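Local coordinates for alpha-1,3-glucanase (Paenibacillus glycanilyticus, PDB 6K0P), which probably hydrolyses the alpha-1,3-glucosidic linkages of alpha-1,3-glucan as a member of glycoside hydrolase family 87, at residues A[481-495]-A[511-525]. The protein carries 1 engineered substitution. Sequence-based numbering, arbitrary orientation.
Sequences NVDINNPVYFGLMFQ and NVNINNPSRYGIKLV
Asn481 OD1 accepts from Asn511 ND2 at 3.2 Å, the two amides side by side; Asn481 ND2 reaches on to Asp435, and Asn511 OD1 to Asn543 ND2. The next rungs are flatter: the Asp483 carboxylate lies 3° from the plane of the Asn513 amide, Asn513 ND2 donates to Asp483 OD1 at 2.9 Å, and Asp483 OD2 forms a salt bridge with Arg13. Ile484 packs beside Ile514 on the other face; Ile484 N donates to Asn513 O and Ile484 O accepts from Asn515 N. This in-register parallel stacking of successive coils is characteristic of the right-handed beta-helix of pectate-lyase-like domains. Asn485 OD1 receives Asn515 ND2, Asn485 ND2 continues to Asp440 and Asn515 OD1 to Asn547 ND2. With CG beside the backbone N (chi1 -62° in Asn485), the amides step from strand to strand, across the chain direction, as an asparagine ladder. The Phe490 ring, rim to rim with that of Tyr520, has Tyr489 CB over one face and Lys523 CD over the other. A serine here would probably leave the extended Lys523 chain without its apolar bed and open a gap beside Tyr520. Gln495 OE1 accepts from Trp466 NE1, while its NE2 hydrogen-bonds to O6 of a bound glucose.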
loop_
_atom_site.group_PDB
_atom_site.type_symbol
_atom_site.label_atom_id
_atom_site.label_comp_id
_atom_site.label_asym_id
_atom_site.label_seq_id
_atom_site.Cartn_x
_atom_site.Cartn_y
_atom_site.Cartn_z
ATOM N N ASN A 481 2.297 20.354 6.415
ATOM C CA ASN A 481 3.339 20.150 5.404
ATOM C C ASN A 481 2.928 19.090 4.378
ATOM O O ASN A 481 3.602 18.081 4.172
ATOM C CB ASN A 481 4.684 19.836 6.067
ATOM C CG ASN A 481 5.082 20.905 7.063
ATOM O OD1 ASN A 481 5.093 22.085 6.731
ATOM N ND2 ASN A 481 5.377 20.502 8.295
ATOM N N VAL A 482 1.799 19.340 3.723
ATOM C CA VAL A 482 1.201 18.372 2.811
ATOM C C VAL A 482 1.025 19.007 1.441
ATOM O O VAL A 482 0.501 20.120 1.326
ATOM C CB VAL A 482 -0.149 17.852 3.334
ATOM C CG1 VAL A 482 -0.747 16.849 2.329
ATOM C CG2 VAL A 482 0.016 17.200 4.682
ATOM N N ASP A 483 1.431 18.286 0.407
ATOM C CA ASP A 483 1.149 18.667 -0.968
ATOM C C ASP A 483 0.176 17.655 -1.552
ATOM O O ASP A 483 0.461 16.450 -1.570
ATOM C CB ASP A 483 2.432 18.728 -1.787
ATOM C CG ASP A 483 3.344 19.830 -1.318
ATOM O OD1 ASP A 483 2.863 20.971 -1.208
ATOM O OD2 ASP A 483 4.522 19.555 -1.019
ATOM N N ILE A 484 -0.963 18.143 -2.029
ATOM C CA ILE A 484 -2.019 17.305 -2.589
ATOM C C ILE A 484 -2.131 17.675 -4.061
ATOM O O ILE A 484 -2.564 18.786 -4.405
ATOM C CB ILE A 484 -3.351 17.498 -1.855
ATOM C CG1 ILE A 484 -3.225 16.977 -0.419
ATOM C CG2 ILE A 484 -4.474 16.789 -2.591
ATOM C CD1 ILE A 484 -4.374 17.379 0.497
ATOM N N ASN A 485 -1.719 16.764 -4.932
ATOM C CA ASN A 485 -1.631 17.046 -6.359
ATOM C C ASN A 485 -2.695 16.257 -7.099
ATOM O O ASN A 485 -2.758 15.030 -6.968
ATOM C CB ASN A 485 -0.248 16.673 -6.885
ATOM C CG ASN A 485 0.844 17.477 -6.229
ATOM O OD1 ASN A 485 0.791 18.709 -6.209
ATOM N ND2 ASN A 485 1.830 16.789 -5.668
ATOM N N ASN A 486 -3.520 16.962 -7.872
ATOM C CA ASN A 486 -4.512 16.349 -8.743
ATOM C C ASN A 486 -5.368 15.304 -8.023
ATOM O O ASN A 486 -5.529 14.181 -8.513
ATOM C CB ASN A 486 -3.820 15.738 -9.955
ATOM C CG ASN A 486 -4.782 15.349 -11.065
ATOM O OD1 ASN A 486 -5.920 15.821 -11.119
ATOM N ND2 ASN A 486 -4.325 14.477 -11.960
ATOM N N PRO A 487 -5.926 15.630 -6.854
ATOM C CA PRO A 487 -6.828 14.673 -6.206
ATOM C C PRO A 487 -8.030 14.438 -7.103
ATOM O O PRO A 487 -8.427 15.320 -7.871
ATOM C CB PRO A 487 -7.240 15.390 -4.918
ATOM C CG PRO A 487 -7.191 16.843 -5.277
ATOM C CD PRO A 487 -6.016 16.968 -6.232
ATOM N N VAL A 488 -8.611 13.237 -6.999
ATOM C CA VAL A 488 -9.734 12.878 -7.866
ATOM C C VAL A 488 -10.846 13.917 -7.772
ATOM O O VAL A 488 -11.398 14.353 -8.792
ATOM C CB VAL A 488 -10.237 11.457 -7.546
ATOM C CG1 VAL A 488 -11.422 11.085 -8.449
ATOM C CG2 VAL A 488 -9.102 10.458 -7.722
ATOM N N TYR A 489 -11.173 14.349 -6.550
ATOM C CA TYR A 489 -12.292 15.252 -6.311
ATOM C C TYR A 489 -11.917 16.465 -5.466
ATOM O O TYR A 489 -12.193 17.604 -5.863
ATOM C CB TYR A 489 -13.414 14.500 -5.600
ATOM C CG TYR A 489 -14.054 13.401 -6.415
ATOM C CD1 TYR A 489 -14.616 13.667 -7.658
ATOM C CD2 TYR A 489 -14.123 12.100 -5.926
ATOM C CE1 TYR A 489 -15.219 12.661 -8.397
ATOM C CE2 TYR A 489 -14.722 11.091 -6.654
ATOM C CZ TYR A 489 -15.271 11.380 -7.888
ATOM O OH TYR A 489 -15.874 10.383 -8.616
ATOM N N PHE A 490 -11.322 16.238 -4.290
ATOM C CA PHE A 490 -11.133 17.294 -3.296
ATOM C C PHE A 490 -9.795 17.118 -2.595
ATOM O O PHE A 490 -9.267 16.013 -2.509
ATOM C CB PHE A 490 -12.224 17.312 -2.192
ATOM C CG PHE A 490 -13.570 16.795 -2.633
ATOM C CD1 PHE A 490 -14.403 17.568 -3.435
ATOM C CD2 PHE A 490 -14.015 15.548 -2.219
ATOM C CE1 PHE A 490 -15.644 17.087 -3.835
ATOM C CE2 PHE A 490 -15.259 15.062 -2.613
ATOM C CZ PHE A 490 -16.077 15.838 -3.420
ATOM N N GLY A 491 -9.275 18.213 -2.042
ATOM C CA GLY A 491 -8.088 18.131 -1.214
ATOM C C GLY A 491 -8.404 17.615 0.175
ATOM O O GLY A 491 -7.928 16.547 0.580
ATOM N N LEU A 492 -9.221 18.361 0.919
ATOM C CA LEU A 492 -9.576 18.023 2.292
ATOM C C LEU A 492 -11.090 17.906 2.384
ATOM O O LEU A 492 -11.811 18.778 1.892
ATOM C CB LEU A 492 -9.089 19.119 3.251
ATOM C CG LEU A 492 -7.617 19.503 3.117
ATOM C CD1 LEU A 492 -7.271 20.750 3.948
ATOM C CD2 LEU A 492 -6.745 18.318 3.525
ATOM N N MET A 493 -11.571 16.835 3.010
ATOM C CA MET A 493 -12.998 16.561 3.088
ATOM C C MET A 493 -13.351 16.297 4.548
ATOM O O MET A 493 -12.888 15.313 5.136
ATOM C CB MET A 493 -13.344 15.360 2.209
ATOM C CG MET A 493 -14.791 14.911 2.281
ATOM S SD MET A 493 -15.089 13.674 1.001
ATOM C CE MET A 493 -16.198 12.541 1.838
ATOM N N PHE A 494 -14.162 17.179 5.138
ATOM C CA PHE A 494 -14.558 17.078 6.538
ATOM C C PHE A 494 -16.011 16.626 6.613
ATOM O O PHE A 494 -16.858 17.128 5.866
ATOM C CB PHE A 494 -14.451 18.445 7.226
ATOM C CG PHE A 494 -13.049 18.986 7.311
ATOM C CD1 PHE A 494 -12.481 19.660 6.236
ATOM C CD2 PHE A 494 -12.306 18.846 8.478
ATOM C CE1 PHE A 494 -11.186 20.171 6.315
ATOM C CE2 PHE A 494 -11.021 19.348 8.563
ATOM C CZ PHE A 494 -10.460 20.017 7.485
ATOM N N GLN A 495 -16.310 15.703 7.529
ATOM C CA GLN A 495 -17.650 15.128 7.600
ATOM C C GLN A 495 -17.945 14.646 9.013
ATOM O O GLN A 495 -17.067 14.085 9.671
ATOM C CB GLN A 495 -17.760 13.941 6.626
ATOM C CG GLN A 495 -19.114 13.213 6.614
ATOM C CD GLN A 495 -19.111 11.990 5.698
ATOM O OE1 GLN A 495 -18.179 11.796 4.913
ATOM N NE2 GLN A 495 -20.147 11.161 5.801
ATOM N N ASN A 511 0.347 24.689 6.274
ATOM C CA ASN A 511 1.312 24.529 5.180
ATOM C C ASN A 511 0.887 23.399 4.236
ATOM O O ASN A 511 1.551 22.366 4.117
ATOM C CB ASN A 511 2.736 24.271 5.691
ATOM C CG ASN A 511 3.228 25.349 6.624
ATOM O OD1 ASN A 511 2.867 26.514 6.487
ATOM N ND2 ASN A 511 4.073 24.966 7.575
ATOM N N VAL A 512 -0.240 23.618 3.572
ATOM C CA VAL A 512 -0.829 22.620 2.689
ATOM C C VAL A 512 -1.095 23.274 1.342
ATOM O O VAL A 512 -1.639 24.381 1.283
ATOM C CB VAL A 512 -2.116 22.020 3.285
ATOM C CG1 VAL A 512 -2.817 21.123 2.272
ATOM C CG2 VAL A 512 -1.782 21.236 4.548
ATOM N N ASN A 513 -0.704 22.594 0.266
ATOM C CA ASN A 513 -0.995 23.021 -1.095
ATOM C C ASN A 513 -1.925 22.000 -1.733
ATOM O O ASN A 513 -1.651 20.794 -1.688
ATOM C CB ASN A 513 0.295 23.138 -1.908
ATOM C CG ASN A 513 1.217 24.192 -1.357
ATOM O OD1 ASN A 513 0.819 25.342 -1.180
ATOM N ND2 ASN A 513 2.449 23.803 -1.051
ATOM N N ILE A 514 -3.029 22.476 -2.295
ATOM C CA ILE A 514 -4.012 21.626 -2.957
ATOM C C ILE A 514 -4.080 22.073 -4.410
ATOM O O ILE A 514 -4.608 23.153 -4.709
ATOM C CB ILE A 514 -5.388 21.715 -2.287
ATOM C CG1 ILE A 514 -5.300 21.257 -0.821
ATOM C CG2 ILE A 514 -6.407 20.879 -3.062
ATOM C CD1 ILE A 514 -6.432 21.780 0.065
ATOM N N ASN A 515 -3.555 21.253 -5.314
ATOM C CA ASN A 515 -3.311 21.664 -6.694
ATOM C C ASN A 515 -4.240 20.927 -7.644
ATOM O O ASN A 515 -4.264 19.692 -7.665
ATOM C CB ASN A 515 -1.857 21.390 -7.073
ATOM C CG ASN A 515 -0.889 22.137 -6.190
ATOM O OD1 ASN A 515 -1.026 23.345 -5.982
ATOM N ND2 ASN A 515 0.085 21.419 -5.638
ATOM N N ASN A 516 -5.005 21.688 -8.427
ATOM C CA ASN A 516 -5.887 21.160 -9.464
ATOM C C ASN A 516 -6.892 20.116 -8.976
ATOM O O ASN A 516 -7.082 19.100 -9.653
ATOM C CB ASN A 516 -5.058 20.569 -10.611
ATOM C CG ASN A 516 -3.931 21.481 -11.050
ATOM O OD1 ASN A 516 -4.158 22.641 -11.389
ATOM N ND2 ASN A 516 -2.707 20.968 -11.028
ATOM N N PRO A 517 -7.593 20.321 -7.859
ATOM C CA PRO A 517 -8.678 19.387 -7.524
ATOM C C PRO A 517 -9.827 19.558 -8.510
ATOM O O PRO A 517 -10.189 20.680 -8.867
ATOM C CB PRO A 517 -9.089 19.821 -6.112
ATOM C CG PRO A 517 -8.818 21.291 -6.096
ATOM C CD PRO A 517 -7.610 21.509 -6.978
ATOM N N SER A 518 -10.405 18.440 -8.955
ATOM C CA SER A 518 -11.403 18.522 -10.021
ATOM C C SER A 518 -12.664 19.242 -9.567
ATOM O O SER A 518 -13.347 19.873 -10.387
ATOM C CB SER A 518 -11.743 17.135 -10.564
ATOM O OG SER A 518 -12.654 16.451 -9.720
ATOM N N ARG A 519 -12.986 19.176 -8.276
ATOM C CA ARG A 519 -14.184 19.812 -7.741
ATOM C C ARG A 519 -13.818 20.964 -6.812
ATOM O O ARG A 519 -13.947 22.128 -7.199
ATOM C CB ARG A 519 -15.101 18.799 -7.051
ATOM C CG ARG A 519 -15.541 17.620 -7.940
ATOM C CD ARG A 519 -16.725 17.979 -8.829
ATOM N NE ARG A 519 -17.950 18.207 -8.060
ATOM C CZ ARG A 519 -19.117 18.545 -8.599
ATOM N NH1 ARG A 519 -19.224 18.688 -9.914
ATOM N NH2 ARG A 519 -20.175 18.744 -7.824
ATOM N N TYR A 520 -13.356 20.677 -5.593
ATOM C CA TYR A 520 -13.106 21.714 -4.600
ATOM C C TYR A 520 -11.785 21.454 -3.893
ATOM O O TYR A 520 -11.366 20.305 -3.728
ATOM C CB TYR A 520 -14.199 21.749 -3.514
ATOM C CG TYR A 520 -15.618 21.657 -4.035
ATOM C CD1 TYR A 520 -16.176 22.695 -4.776
ATOM C CD2 TYR A 520 -16.404 20.544 -3.773
ATOM C CE1 TYR A 520 -17.470 22.611 -5.258
ATOM C CE2 TYR A 520 -17.701 20.453 -4.240
ATOM C CZ TYR A 520 -18.226 21.490 -4.988
ATOM O OH TYR A 520 -19.518 21.405 -5.457
ATOM N N GLY A 521 -11.140 22.532 -3.450
ATOM C CA GLY A 521 -10.000 22.367 -2.565
ATOM C C GLY A 521 -10.400 21.739 -1.245
ATOM O O GLY A 521 -9.780 20.776 -0.787
ATOM N N ILE A 522 -11.448 22.275 -0.623
ATOM C CA ILE A 522 -11.954 21.807 0.661
ATOM C C ILE A 522 -13.450 21.575 0.517
ATOM O O ILE A 522 -14.159 22.426 -0.032
ATOM C CB ILE A 522 -11.677 22.846 1.767
ATOM C CG1 ILE A 522 -10.168 23.061 1.916
ATOM C CG2 ILE A 522 -12.333 22.424 3.095
ATOM C CD1 ILE A 522 -9.797 24.300 2.687
ATOM N N LYS A 523 -13.929 20.423 0.982
ATOM C CA LYS A 523 -15.360 20.151 1.034
ATOM C C LYS A 523 -15.766 19.892 2.476
ATOM O O LYS A 523 -15.204 19.009 3.141
ATOM C CB LYS A 523 -15.759 18.961 0.162
ATOM C CG LYS A 523 -17.257 18.658 0.278
ATOM C CD LYS A 523 -17.733 17.678 -0.785
ATOM C CE LYS A 523 -19.203 17.313 -0.582
ATOM N NZ LYS A 523 -19.696 16.336 -1.611
ATOM N N LEU A 524 -16.723 20.678 2.964
ATOM C CA LEU A 524 -17.447 20.355 4.186
ATOM C C LEU A 524 -18.697 19.601 3.748
ATOM O O LEU A 524 -19.571 20.170 3.087
ATOM C CB LEU A 524 -17.784 21.633 4.956
ATOM C CG LEU A 524 -16.648 22.643 5.170
ATOM C CD1 LEU A 524 -17.139 23.849 6.000
ATOM C CD2 LEU A 524 -15.424 22.019 5.843
ATOM N N VAL A 525 -18.760 18.309 4.061
ATOM C CA VAL A 525 -19.866 17.484 3.584
ATOM C C VAL A 525 -21.150 17.940 4.265
ATOM O O VAL A 525 -21.241 17.966 5.498
ATOM C CB VAL A 525 -19.585 15.995 3.828
ATOM C CG1 VAL A 525 -20.757 15.129 3.328
ATOM C CG2 VAL A 525 -18.269 15.592 3.149
HETATM O O HOH W 1 3.129 21.940 1.691
HETATM O O HOH W 2 2.639 22.229 -4.191
#